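Side-chain contacts in arginyl-tRNA synthetase, putative (Plasmodium falciparum, PDB 5JLD), which probably catalyses the ATP-dependent attachment of L-arginine to tRNA(Arg), releasing AMP and diphosphate, as a class I aminoacyl-tRNA synthetase: residues I486-I489 against F490-T494; T494-V497 against E498-S501; A551-E554 against N555-L559; N561-E564 against K565-L568; S576-K579 against L580-L584. All blocks are in the same frame, centred on the assembly; numbering follows the deposited sequence.

Overall arrangement
All five contacts are local and belong to the DALR anticodon-binding domain. Contacts 1 and 2 follow each other along the chain, from the end of helix 476-492 into the next loop, and meet where Phe490 CE1 lies 3.5 Å from Val497 CG2. Contact 4, at the start of helix 564-584, is the hub: Leu568 touches contacts 1 and 2, and Arg567 CD packs 3.7 Å from Cys556 CB of contact 3. Contact 5 lies toward the other end of that helix, its centre about 24 Å from that of contact 4. It touches contact 1 through Leu578 and Ile486, and it also bonds to helix 149-167 of the catalytic domain.

Contact 1 of 5, residues I486-I489 against F490-T494; sequences ICSI and FRKST
The amide of Lys492 donates to the carbonyl of Ser488 over 2.9 Å from N to O, and bonds weakly to Ile489 O as well. That second oxygen also takes a weak bond from Ser493 N. One step earlier the geometry is straighter, with Arg491 N held 3.0 Å from Cys487 O at an N-H...O angle of 159°. The bonds close the last turn of helix 476-492, part of the helical anticodon-binding domain, and Ser493 is the first residue to leave helical backbone angles. Arg491 bends at chi3 (-57°) and folds back along the helix, laying one guanidinium face over the backbone of Ser488, whose CA is 3.6 Å from Arg491 CZ. Its NH2 comes 3.4 Å from Ser488 CB, while NH1 is hydrogen-bonded to the carbonyl of Glu591, tying the helix to the C-terminal tail. Lys492 is likewise bent at chi3, which brings its CE to 3.1 Å from Ser488 OG. Phe490 occupies a different side of the helix. With CG anti to the carbonyl carbon (chi1 -73°), its ring turns back to present an edge to Ile486 O, 3.4 Å from CD2, and Cys571 and Ser572 of helix 564-584 pack against it.

Contact 2 of 5, residues T494-V497 against E498-S501; sequences TINV and EDIS
Asp499 lays its carboxylate alongside the root of the Asn496 side chain, with OD1 3.3 Å from Asn496 CB. The Asn496 bond from CA to CB is directed at the second half of the stretch, but beyond CB the amide turns away from the Asp499 carboxylate, toward Glu498, and Asn496 OD1 ends 4.2 Å from Glu498 OE2. Ile500 takes the other side: CG1 stands anti to its carbonyl carbon (chi1 -50°), which carries the branch back against Val497, with CD1 4.1 Å from Val497 CA. Val497 itself has CG1 wedged between its own N and carbonyl carbon (chi1 68°), close against the following amide at 3.2 Å from Glu498 N. Val497 and Ile500 both pack on helix 564-584, the valine on Ser572 and the isoleucine on Leu568 and Leu569. In the backbone, Asp499 N donates to Asn496 O at 3.1 Å, nearly straight at 163° but from well above the carbonyl plane. A weak bond of 3.4 Å follows from Ile500 N to Val497 O. The result is two overlapping beta turns, Asn496 to Asp499 and Val497 to Ile500, the second closed by the weak bond, in the loop joining helices 476-492 and 510-520 of the anticodon-binding domain.

Contact 3 of 5, residues A551-E554 against N555-L559; sequences AFYE and NCKVL
Tyr553 O is gripped by two amides, Cys556 N and Lys557 N, each 2.9 Å away. They approach differently: Lys557 N arrives almost along the carbonyl bond, whereas Cys556 N stands well above its plane. The oxygen of Phe552 is shared between Asn555 N at 3.0 Å and a weak bond from Cys556 N. Asn555 N also bonds weakly to Ala551 O. Asn555 OD1 lies 3.1 Å from that same Ala551 O, but both are acceptors and no bond joins them. The amine of Lys557 is paired with Glu554, NZ meeting OE1 at 2.9 Å in a salt bridge nearly in line with the C-O bond of the carboxylate. Glu554 reaches it by bending at chi2 (-60°), which leaves OE2 in plane at the edge of the Tyr553 ring. The lysine chain crosses that ring at about a right angle, and CB sits over one face as a CH-pi contact, 4.1 Å from the centroid. Cys556 SG lies obliquely beside the Phe552 ring, 3.7 Å from CD1, where Arg567 and Glu512 touch both residues. Mixed i+3 and i+4 bonding, followed by a type I beta turn from Cys556 to Leu559, is the pattern of a helix unwinding, here the C-terminal end of helix 536-556.

Contact 4 of 5, residues N561-E564 against K565-L568; sequences NENE and KSRL
Asn563 O takes the amide of Arg567 at 3.1 Å, and Glu564 O takes that of Leu568 at 2.9 Å; these are the first i to i+4 bonds of helix 564-584. Packing comes next: Arg567 lies over the backbone, and the Asn563 amide packs on Ser566 CB. Arg567 bends at chi3 (-72°) so that one guanidinium face covers the start of the helix, with NH1 3.5 Å from Asn563 C. The side-chain amide of Asn563, its CG anti to the backbone N (chi1 -153°), turns onto Ser566, its OD1 3.5 Å from Ser566 CB. Water makes a third set of links. Two molecules in the guanidinium plane accept from Arg567 NH1, one at 2.7 Å that also accepts from Asn563 ND2, the other linked to Asn563 N. A further water accepts from Ser566 N at 3.1 Å and lies 3.0 Å from Asn563 OD1, and another accepts from Lys565 N. Direct bonds to residues outside the two segments complete the set: Arg567 NH2 donates to Asn560 O, while Asn563 ND2 and Ser566 OG both pair with the backbone of Ser506. Asn563 occupies the N-cap position of helix 564-584, but its side chain makes no capping bond; waters accept from the first-turn amides of Lys565 and Ser566 instead.

Contact 5 of 5, residues S576-K579 against L580-L584; sequences SLLK and LCMEL
Lys579 lies across Glu583, one helical turn on, its CE 3.4 Å from Glu583 OE2. The two chains cross obliquely: the lysine leaves the helix with CG anti to its backbone N (chi1 179°) and runs extended until a bend at chi4 (85°), while the glutamate reaches back toward it. Even so, Lys579 NZ ends 3.7 Å from OE2, a long salt bridge. The methylene next to the amine is therefore nearer to the carboxylate oxygen than the amine is. On the buried sides the contacts are between sulfur and leucine side chains, and they are loose. Cys581 SG faces Leu577 CD1 at 4.3 Å, and Met582 SD lies 4.4 Å from Leu578 CG. Met582 CG rests close on the carbonyl of the preceding turn, 3.3 Å from Leu578 O, before the chain bends at chi3 and carries its end away from segment 576-579, onto Ile480 and Tyr483 of helix 476-492. Four i to i+4 backbone bonds join the two segments within helix 564-584, the straightest being that from Leu580 N to Ser576 O (3.0 Å, 171°). Other helices of the anticodon-binding bundle cover its buried sides: Leu577 packs on Tyr541 and Leu545 of helix 536-556, Leu578 on Ile486 of helix 476-492, and Leu580 and Cys581 on Phe522 of helix 522-532. At its C-terminal end Leu584 O accepts a hydrogen bond from Ser160 OG, on helix 149-167 of the catalytic domain, and Glu583 O takes a weak one from Arg163 NH1 of the same helix.

Contact 1 of 5, residues I486-I489 against F490-T494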
loop_
_atom_site.group_PDB
_atom_site.type_symbol
_atom_site.label_atom_id
_atom_site.label_comp_id
_atom_site.label_asym_id
_atom_site.label_seq_id
_atom_site.Cartn_x
_atom_site.Cartn_y
_atom_site.Cartn_z
ATOM N N ILE A 486 21.847 -5.130 12.535
ATOM C CA ILE A 486 22.632 -4.764 11.362
ATOM C C ILE A 486 23.364 -3.432 11.595
ATOM O O ILE A 486 24.514 -3.283 11.173
ATOM C CB ILE A 486 21.762 -4.683 10.102
ATOM C CG1 ILE A 486 21.052 -6.010 9.877
ATOM C CG2 ILE A 486 22.607 -4.366 8.872
ATOM C CD1 ILE A 486 20.231 -6.042 8.626
ATOM N N CYS A 487 22.728 -2.478 12.284
ATOM C CA CYS A 487 23.420 -1.216 12.605
ATOM C C CYS A 487 24.565 -1.424 13.614
ATOM O O CYS A 487 25.625 -0.766 13.561
ATOM C CB CYS A 487 22.430 -0.172 13.140
ATOM S SG CYS A 487 21.150 0.372 11.931
ATOM N N SER A 488 24.324 -2.337 14.547
ATOM C CA SER A 488 25.312 -2.719 15.542
ATOM C C SER A 488 26.593 -3.202 14.863
ATOM O O SER A 488 27.699 -2.863 15.300
ATOM C CB SER A 488 24.737 -3.799 16.462
ATOM O OG SER A 488 25.736 -4.680 16.929
ATOM N N ILE A 489 26.449 -3.978 13.791
ATOM C CA ILE A 489 27.645 -4.378 13.032
ATOM C C ILE A 489 28.512 -3.174 12.634
ATOM O O ILE A 489 29.725 -3.175 12.839
ATOM C CB ILE A 489 27.287 -5.146 11.756
ATOM C CG1 ILE A 489 26.472 -6.390 12.098
ATOM C CG2 ILE A 489 28.566 -5.530 10.994
ATOM C CD1 ILE A 489 25.861 -7.056 10.892
ATOM N N PHE A 490 27.893 -2.142 12.074
ATOM C CA PHE A 490 28.659 -0.973 11.652
ATOM C C PHE A 490 29.218 -0.178 12.818
ATOM O O PHE A 490 30.306 0.389 12.716
ATOM C CB PHE A 490 27.812 -0.074 10.762
ATOM C CG PHE A 490 27.597 -0.649 9.409
ATOM C CD1 PHE A 490 28.545 -0.469 8.417
ATOM C CD2 PHE A 490 26.477 -1.413 9.140
ATOM C CE1 PHE A 490 28.367 -1.016 7.172
ATOM C CE2 PHE A 490 26.297 -1.963 7.898
ATOM C CZ PHE A 490 27.248 -1.765 6.915
ATOM N N ARG A 491 28.489 -0.136 13.929
ATOM C CA ARG A 491 29.051 0.503 15.115
ATOM C C ARG A 491 30.290 -0.239 15.618
ATOM O O ARG A 491 31.224 0.396 16.109
ATOM C CB ARG A 491 28.013 0.608 16.234
ATOM C CG ARG A 491 26.790 1.441 15.851
ATOM C CD ARG A 491 25.889 1.744 17.045
ATOM N NE ARG A 491 25.432 0.541 17.734
ATOM C CZ ARG A 491 24.203 0.045 17.630
ATOM N NH1 ARG A 491 23.312 0.642 16.848
ATOM N NH2 ARG A 491 23.866 -1.052 18.294
ATOM N N LYS A 492 30.309 -1.568 15.482
ATOM C CA LYS A 492 31.369 -2.382 16.101
ATOM C C LYS A 492 32.562 -2.724 15.196
ATOM O O LYS A 492 33.557 -3.267 15.673
ATOM C CB LYS A 492 30.780 -3.693 16.648
ATOM C CG LYS A 492 30.209 -3.583 18.063
ATOM C CD LYS A 492 29.793 -4.939 18.640
ATOM C CE LYS A 492 28.579 -5.527 17.914
ATOM N NZ LYS A 492 28.091 -6.791 18.543
ATOM N N SER A 493 32.473 -2.418 13.906
ATOM C CA SER A 493 33.574 -2.731 12.995
ATOM C C SER A 493 34.662 -1.667 13.064
ATOM O O SER A 493 34.376 -0.482 13.250
ATOM C CB SER A 493 33.077 -2.869 11.558
ATOM O OG SER A 493 34.098 -2.514 10.641
ATOM N N THR A 494 35.909 -2.100 12.905
ATOM C CA THR A 494 37.050 -1.198 12.989
ATOM C C THR A 494 37.334 -0.529 11.646
ATOM O O THR A 494 38.277 0.250 11.524
ATOM C CB THR A 494 38.318 -1.934 13.457
ATOM O OG1 THR A 494 38.855 -2.706 12.375
ATOM C CG2 THR A 494 38.001 -2.853 14.631
#

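Contact 2 of 5, residues T494-V497 against E498-S501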
loop_
_atom_site.group_PDB
_atom_site.type_symbol
_atom_site.label_atom_id
_atom_site.label_comp_id
_atom_site.label_asym_id
_atom_site.label_seq_id
_atom_site.Cartn_x
_atom_site.Cartn_y
_atom_site.Cartn_z
ATOM N N THR A 494 35.909 -2.100 12.905
ATOM C CA THR A 494 37.050 -1.198 12.989
ATOM C C THR A 494 37.334 -0.529 11.646
ATOM O O THR A 494 38.277 0.250 11.524
ATOM C CB THR A 494 38.318 -1.934 13.457
ATOM O OG1 THR A 494 38.855 -2.706 12.375
ATOM C CG2 THR A 494 38.001 -2.853 14.631
ATOM N N ILE A 495 36.517 -0.833 10.645
ATOM C CA ILE A 495 36.681 -0.243 9.322
ATOM C C ILE A 495 35.564 0.744 8.998
ATOM O O ILE A 495 34.390 0.443 9.202
ATOM C CB ILE A 495 36.709 -1.321 8.224
ATOM C CG1 ILE A 495 37.653 -2.462 8.610
ATOM C CG2 ILE A 495 37.082 -0.703 6.881
ATOM C CD1 ILE A 495 37.435 -3.714 7.795
ATOM N N ASN A 496 35.933 1.917 8.490
ATOM C CA ASN A 496 34.952 2.867 7.976
ATOM C C ASN A 496 34.336 2.340 6.686
ATOM O O ASN A 496 35.052 2.062 5.726
ATOM C CB ASN A 496 35.590 4.237 7.724
ATOM C CG ASN A 496 35.606 5.120 8.961
ATOM O OD1 ASN A 496 34.576 5.672 9.360
ATOM N ND2 ASN A 496 36.785 5.278 9.559
ATOM N N VAL A 497 33.012 2.209 6.662
ATOM C CA VAL A 497 32.328 1.660 5.495
ATOM C C VAL A 497 32.524 2.566 4.275
ATOM O O VAL A 497 32.431 2.119 3.131
ATOM C CB VAL A 497 30.811 1.457 5.767
ATOM C CG1 VAL A 497 30.092 2.797 5.920
ATOM C CG2 VAL A 497 30.169 0.626 4.665
ATOM N N GLU A 498 32.829 3.835 4.529
ATOM C CA GLU A 498 32.943 4.830 3.470
ATOM C C GLU A 498 34.366 4.942 2.924
ATOM O O GLU A 498 34.662 5.824 2.120
ATOM C CB GLU A 498 32.463 6.193 3.980
ATOM C CG GLU A 498 32.648 6.395 5.479
ATOM C CD GLU A 498 31.760 7.497 6.035
ATOM O OE1 GLU A 498 31.409 8.425 5.273
ATOM O OE2 GLU A 498 31.411 7.435 7.233
ATOM N N ASP A 499 35.247 4.052 3.367
ATOM C CA ASP A 499 36.590 3.970 2.797
ATOM C C ASP A 499 36.612 2.900 1.711
ATOM O O ASP A 499 37.541 2.821 0.902
ATOM C CB ASP A 499 37.621 3.664 3.880
ATOM C CG ASP A 499 37.748 4.787 4.888
ATOM O OD1 ASP A 499 36.819 5.625 4.963
ATOM O OD2 ASP A 499 38.775 4.839 5.595
ATOM N N ILE A 500 35.556 2.094 1.695
ATOM C CA ILE A 500 35.442 0.954 0.798
ATOM C C ILE A 500 34.850 1.330 -0.555
ATOM O O ILE A 500 33.764 1.904 -0.624
ATOM C CB ILE A 500 34.553 -0.143 1.421
ATOM C CG1 ILE A 500 34.991 -0.454 2.852
ATOM C CG2 ILE A 500 34.525 -1.379 0.545
ATOM C CD1 ILE A 500 34.093 -1.448 3.545
ATOM N N SER A 501 35.543 0.974 -1.630
ATOM C CA SER A 501 35.000 1.159 -2.970
ATOM C C SER A 501 34.058 0.012 -3.341
ATOM O O SER A 501 34.219 -1.116 -2.856
ATOM C CB SER A 501 36.130 1.264 -3.997
ATOM O OG SER A 501 36.562 -0.016 -4.407
#

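Contact 3 of 5, residues A551-E554 against N555-L559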
loop_
_atom_site.group_PDB
_atom_site.type_symbol
_atom_site.label_atom_id
_atom_site.label_comp_id
_atom_site.label_asym_id
_atom_site.label_seq_id
_atom_site.Cartn_x
_atom_site.Cartn_y
_atom_site.Cartn_z
ATOM N N ALA A 551 20.913 -15.686 7.046
ATOM C CA ALA A 551 21.554 -16.880 6.509
ATOM C C ALA A 551 22.943 -16.522 6.004
ATOM O O ALA A 551 23.891 -17.300 6.149
ATOM C CB ALA A 551 20.718 -17.495 5.401
ATOM N N PHE A 552 23.050 -15.339 5.406
ATOM C CA PHE A 552 24.334 -14.790 5.032
ATOM C C PHE A 552 25.219 -14.759 6.278
ATOM O O PHE A 552 26.248 -15.458 6.324
ATOM C CB PHE A 552 24.137 -13.410 4.403
ATOM C CG PHE A 552 25.357 -12.550 4.349
ATOM C CD1 PHE A 552 26.504 -12.963 3.679
ATOM C CD2 PHE A 552 25.339 -11.288 4.926
ATOM C CE1 PHE A 552 27.618 -12.145 3.611
ATOM C CE2 PHE A 552 26.443 -10.460 4.857
ATOM C CZ PHE A 552 27.591 -10.892 4.198
ATOM N N TYR A 553 24.775 -14.047 7.316
ATOM C CA TYR A 553 25.636 -13.810 8.477
ATOM C C TYR A 553 26.114 -15.133 9.077
ATOM O O TYR A 553 27.316 -15.411 9.120
ATOM C CB TYR A 553 24.923 -12.981 9.549
ATOM C CG TYR A 553 25.764 -12.818 10.795
ATOM C CD1 TYR A 553 26.782 -11.873 10.859
ATOM C CD2 TYR A 553 25.574 -13.652 11.893
ATOM C CE1 TYR A 553 27.570 -11.748 11.998
ATOM C CE2 TYR A 553 26.356 -13.538 13.030
ATOM C CZ TYR A 553 27.352 -12.587 13.081
ATOM O OH TYR A 553 28.123 -12.483 14.220
ATOM N N GLU A 554 25.157 -15.957 9.492
ATOM C CA GLU A 554 25.435 -17.239 10.135
ATOM C C GLU A 554 26.432 -18.097 9.367
ATOM O O GLU A 554 27.066 -18.978 9.940
ATOM C CB GLU A 554 24.137 -18.036 10.322
ATOM C CG GLU A 554 23.092 -17.349 11.178
ATOM C CD GLU A 554 23.586 -17.063 12.575
ATOM O OE1 GLU A 554 24.405 -17.858 13.090
ATOM O OE2 GLU A 554 23.153 -16.048 13.159
ATOM N N ASN A 555 26.571 -17.853 8.070
ATOM C CA ASN A 555 27.389 -18.761 7.290
ATOM C C ASN A 555 28.650 -18.108 6.755
ATOM O O ASN A 555 29.497 -18.783 6.160
ATOM C CB ASN A 555 26.571 -19.360 6.151
ATOM C CG ASN A 555 25.425 -20.212 6.657
ATOM O OD1 ASN A 555 24.740 -19.842 7.612
ATOM N ND2 ASN A 555 25.243 -21.382 6.058
ATOM N N CYS A 556 28.793 -16.806 6.998
ATOM C CA CYS A 556 29.995 -16.104 6.561
ATOM C C CYS A 556 30.766 -15.525 7.739
ATOM O O CYS A 556 31.887 -15.034 7.583
ATOM C CB CYS A 556 29.637 -15.008 5.561
ATOM S SG CYS A 556 29.057 -15.646 3.965
ATOM N N LYS A 557 30.160 -15.609 8.919
ATOM C CA LYS A 557 30.759 -15.132 10.160
ATOM C C LYS A 557 32.030 -15.882 10.568
ATOM O O LYS A 557 32.741 -15.447 11.470
ATOM C CB LYS A 557 29.733 -15.236 11.293
ATOM C CG LYS A 557 29.124 -16.630 11.408
ATOM C CD LYS A 557 28.338 -16.820 12.690
ATOM C CE LYS A 557 28.155 -18.303 12.997
ATOM N NZ LYS A 557 27.097 -18.515 14.026
ATOM N N VAL A 558 32.309 -17.014 9.926
ATOM C CA VAL A 558 33.455 -17.846 10.322
ATOM C C VAL A 558 34.607 -17.833 9.297
ATOM O O VAL A 558 35.660 -18.447 9.510
ATOM C CB VAL A 558 33.010 -19.309 10.577
ATOM C CG1 VAL A 558 32.250 -19.411 11.889
ATOM C CG2 VAL A 558 32.157 -19.827 9.409
ATOM N N LEU A 559 34.407 -17.118 8.197
ATOM C CA LEU A 559 35.461 -16.900 7.208
ATOM C C LEU A 559 36.538 -15.926 7.710
ATOM O O LEU A 559 36.327 -15.216 8.706
ATOM C CB LEU A 559 34.850 -16.364 5.917
ATOM C CG LEU A 559 33.758 -17.224 5.294
ATOM C CD1 LEU A 559 33.061 -16.426 4.214
ATOM C CD2 LEU A 559 34.382 -18.496 4.725
#

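Contact 4 of 5, residues N561-E564 against K565-L568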
loop_
_atom_site.group_PDB
_atom_site.type_symbol
_atom_site.label_atom_id
_atom_site.label_comp_id
_atom_site.label_asym_id
_atom_site.label_seq_id
_atom_site.Cartn_x
_atom_site.Cartn_y
_atom_site.Cartn_z
ATOM N N ASN A 561 39.508 -12.677 6.911
ATOM C CA ASN A 561 39.301 -11.266 6.584
ATOM C C ASN A 561 39.421 -10.921 5.101
ATOM O O ASN A 561 39.248 -9.765 4.724
ATOM C CB ASN A 561 40.276 -10.384 7.389
ATOM C CG ASN A 561 41.751 -10.613 7.031
ATOM O OD1 ASN A 561 42.101 -11.359 6.106
ATOM N ND2 ASN A 561 42.625 -9.954 7.776
ATOM N N GLU A 562 39.708 -11.916 4.264
ATOM C CA GLU A 562 40.018 -11.650 2.856
ATOM C C GLU A 562 38.902 -10.926 2.114
ATOM O O GLU A 562 39.159 -10.015 1.356
ATOM C CB GLU A 562 40.354 -12.950 2.125
ATOM C CG GLU A 562 41.706 -13.523 2.534
ATOM C CD GLU A 562 42.130 -14.662 1.642
ATOM O OE1 GLU A 562 42.339 -14.406 0.433
ATOM O OE2 GLU A 562 42.225 -15.808 2.146
ATOM N N ASN A 563 37.663 -11.336 2.327
ATOM C CA ASN A 563 36.551 -10.697 1.648
ATOM C C ASN A 563 35.663 -9.885 2.611
ATOM O O ASN A 563 34.496 -9.581 2.316
ATOM C CB ASN A 563 35.722 -11.740 0.908
ATOM C CG ASN A 563 34.997 -11.153 -0.285
ATOM O OD1 ASN A 563 35.561 -10.337 -1.010
ATOM N ND2 ASN A 563 33.736 -11.533 -0.473
ATOM N N GLU A 564 36.246 -9.529 3.750
ATOM C CA GLU A 564 35.584 -8.760 4.803
ATOM C C GLU A 564 34.935 -7.457 4.309
ATOM O O GLU A 564 33.749 -7.197 4.582
ATOM C CB GLU A 564 36.606 -8.465 5.913
ATOM C CG GLU A 564 36.364 -7.217 6.717
ATOM C CD GLU A 564 37.285 -7.129 7.918
ATOM O OE1 GLU A 564 38.461 -7.529 7.801
ATOM O OE2 GLU A 564 36.826 -6.666 8.987
ATOM N N LYS A 565 35.698 -6.646 3.574
ATOM C CA LYS A 565 35.170 -5.370 3.079
ATOM C C LYS A 565 33.911 -5.553 2.210
ATOM O O LYS A 565 32.897 -4.880 2.427
ATOM C CB LYS A 565 36.257 -4.615 2.323
ATOM C CG LYS A 565 37.359 -4.073 3.250
ATOM C CD LYS A 565 38.470 -3.394 2.466
ATOM C CE LYS A 565 39.391 -2.602 3.375
ATOM N NZ LYS A 565 40.332 -1.726 2.609
ATOM N N SER A 566 33.956 -6.485 1.261
ATOM C CA SER A 566 32.774 -6.826 0.463
ATOM C C SER A 566 31.580 -7.229 1.338
ATOM O O SER A 566 30.455 -6.785 1.097
ATOM C CB SER A 566 33.078 -7.957 -0.519
ATOM O OG SER A 566 31.909 -8.316 -1.238
ATOM N N ARG A 567 31.820 -8.049 2.360
ATOM C CA ARG A 567 30.733 -8.409 3.277
ATOM C C ARG A 567 30.141 -7.172 3.969
ATOM O O ARG A 567 28.936 -7.066 4.117
ATOM C CB ARG A 567 31.202 -9.417 4.323
ATOM C CG ARG A 567 31.479 -10.802 3.722
ATOM C CD ARG A 567 31.492 -11.907 4.758
ATOM N NE ARG A 567 32.674 -11.870 5.615
ATOM C CZ ARG A 567 33.897 -12.283 5.270
ATOM N NH1 ARG A 567 34.153 -12.756 4.050
ATOM N NH2 ARG A 567 34.877 -12.201 6.157
ATOM N N LEU A 568 30.997 -6.247 4.386
ATOM C CA LEU A 568 30.542 -5.030 5.041
ATOM C C LEU A 568 29.675 -4.204 4.093
ATOM O O LEU A 568 28.642 -3.653 4.486
ATOM C CB LEU A 568 31.734 -4.207 5.523
ATOM C CG LEU A 568 31.450 -3.354 6.757
ATOM C CD1 LEU A 568 31.195 -4.254 7.969
ATOM C CD2 LEU A 568 32.605 -2.393 7.020
HETATM O O HOH W 1 38.313 -7.419 2.416
HETATM O O HOH W 2 36.605 -7.857 0.312
HETATM O O HOH W 3 32.868 -13.523 1.859
HETATM O O HOH W 4 36.947 -13.949 3.518
#

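Contact 5 of 5, residues S576-K579 against L580-L584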
loop_
_atom_site.group_PDB
_atom_site.type_symbol
_atom_site.label_atom_id
_atom_site.label_comp_id
_atom_site.label_asym_id
_atom_site.label_seq_id
_atom_site.Cartn_x
_atom_site.Cartn_y
_atom_site.Cartn_z
ATOM N N SER A 576 20.419 -0.178 4.290
ATOM C CA SER A 576 19.655 0.802 3.517
ATOM C C SER A 576 18.287 0.262 3.067
ATOM O O SER A 576 17.244 0.923 3.238
ATOM C CB SER A 576 20.442 1.262 2.284
ATOM O OG SER A 576 21.474 2.161 2.636
ATOM N N LEU A 577 18.299 -0.941 2.496
ATOM C CA LEU A 577 17.086 -1.514 1.934
ATOM C C LEU A 577 16.059 -1.831 3.030
ATOM O O LEU A 577 14.859 -1.608 2.862
ATOM C CB LEU A 577 17.415 -2.772 1.125
ATOM C CG LEU A 577 16.278 -3.447 0.356
ATOM C CD1 LEU A 577 15.544 -2.418 -0.549
ATOM C CD2 LEU A 577 16.822 -4.629 -0.467
ATOM N N LEU A 578 16.537 -2.365 4.142
ATOM C CA LEU A 578 15.669 -2.701 5.262
ATOM C C LEU A 578 15.000 -1.433 5.812
ATOM O O LEU A 578 13.793 -1.416 6.041
ATOM C CB LEU A 578 16.455 -3.388 6.356
ATOM C CG LEU A 578 15.644 -4.050 7.465
ATOM C CD1 LEU A 578 14.444 -4.770 6.883
ATOM C CD2 LEU A 578 16.542 -5.032 8.235
ATOM N N LYS A 579 15.806 -0.387 6.007
ATOM C CA LYS A 579 15.314 0.922 6.452
ATOM C C LYS A 579 14.200 1.415 5.531
ATOM O O LYS A 579 13.084 1.711 5.991
ATOM C CB LYS A 579 16.456 1.933 6.490
ATOM C CG LYS A 579 16.071 3.342 6.924
ATOM C CD LYS A 579 17.221 4.304 6.646
ATOM C CE LYS A 579 16.810 5.757 6.823
ATOM N NZ LYS A 579 16.935 6.167 8.244
ATOM N N LEU A 580 14.506 1.466 4.233
ATOM C CA LEU A 580 13.534 1.915 3.239
ATOM C C LEU A 580 12.238 1.092 3.297
ATOM O O LEU A 580 11.143 1.660 3.325
ATOM C CB LEU A 580 14.142 1.872 1.831
ATOM C CG LEU A 580 13.217 2.220 0.671
ATOM C CD1 LEU A 580 12.588 3.594 0.918
ATOM C CD2 LEU A 580 13.998 2.238 -0.630
ATOM N N CYS A 581 12.364 -0.234 3.337
ATOM C CA CYS A 581 11.198 -1.123 3.414
ATOM C C CYS A 581 10.346 -0.823 4.644
ATOM O O CYS A 581 9.112 -0.834 4.574
ATOM C CB CYS A 581 11.628 -2.595 3.457
ATOM S SG CYS A 581 12.157 -3.341 1.875
ATOM N N MET A 582 11.021 -0.595 5.771
ATOM C CA MET A 582 10.361 -0.337 7.028
ATOM C C MET A 582 9.542 0.947 6.919
ATOM O O MET A 582 8.368 0.966 7.275
ATOM C CB MET A 582 11.380 -0.232 8.166
ATOM C CG MET A 582 11.853 -1.564 8.703
ATOM S SD MET A 582 13.166 -1.376 9.929
ATOM C CE MET A 582 12.239 -0.962 11.384
ATOM N N GLU A 583 10.180 1.990 6.388
ATOM C CA GLU A 583 9.544 3.288 6.195
ATOM C C GLU A 583 8.361 3.227 5.233
ATOM O O GLU A 583 7.335 3.849 5.476
ATOM C CB GLU A 583 10.566 4.299 5.688
ATOM C CG GLU A 583 11.577 4.695 6.745
ATOM C CD GLU A 583 12.721 5.493 6.168
ATOM O OE1 GLU A 583 12.867 5.504 4.923
ATOM O OE2 GLU A 583 13.478 6.102 6.958
ATOM N N LEU A 584 8.497 2.476 4.148
ATOM C CA LEU A 584 7.413 2.360 3.184
ATOM C C LEU A 584 6.179 1.732 3.833
ATOM O O LEU A 584 5.047 1.978 3.408
ATOM C CB LEU A 584 7.845 1.537 1.967
ATOM C CG LEU A 584 8.858 2.156 0.995
ATOM C CD1 LEU A 584 9.260 1.149 -0.068
ATOM C CD2 LEU A 584 8.353 3.447 0.340
#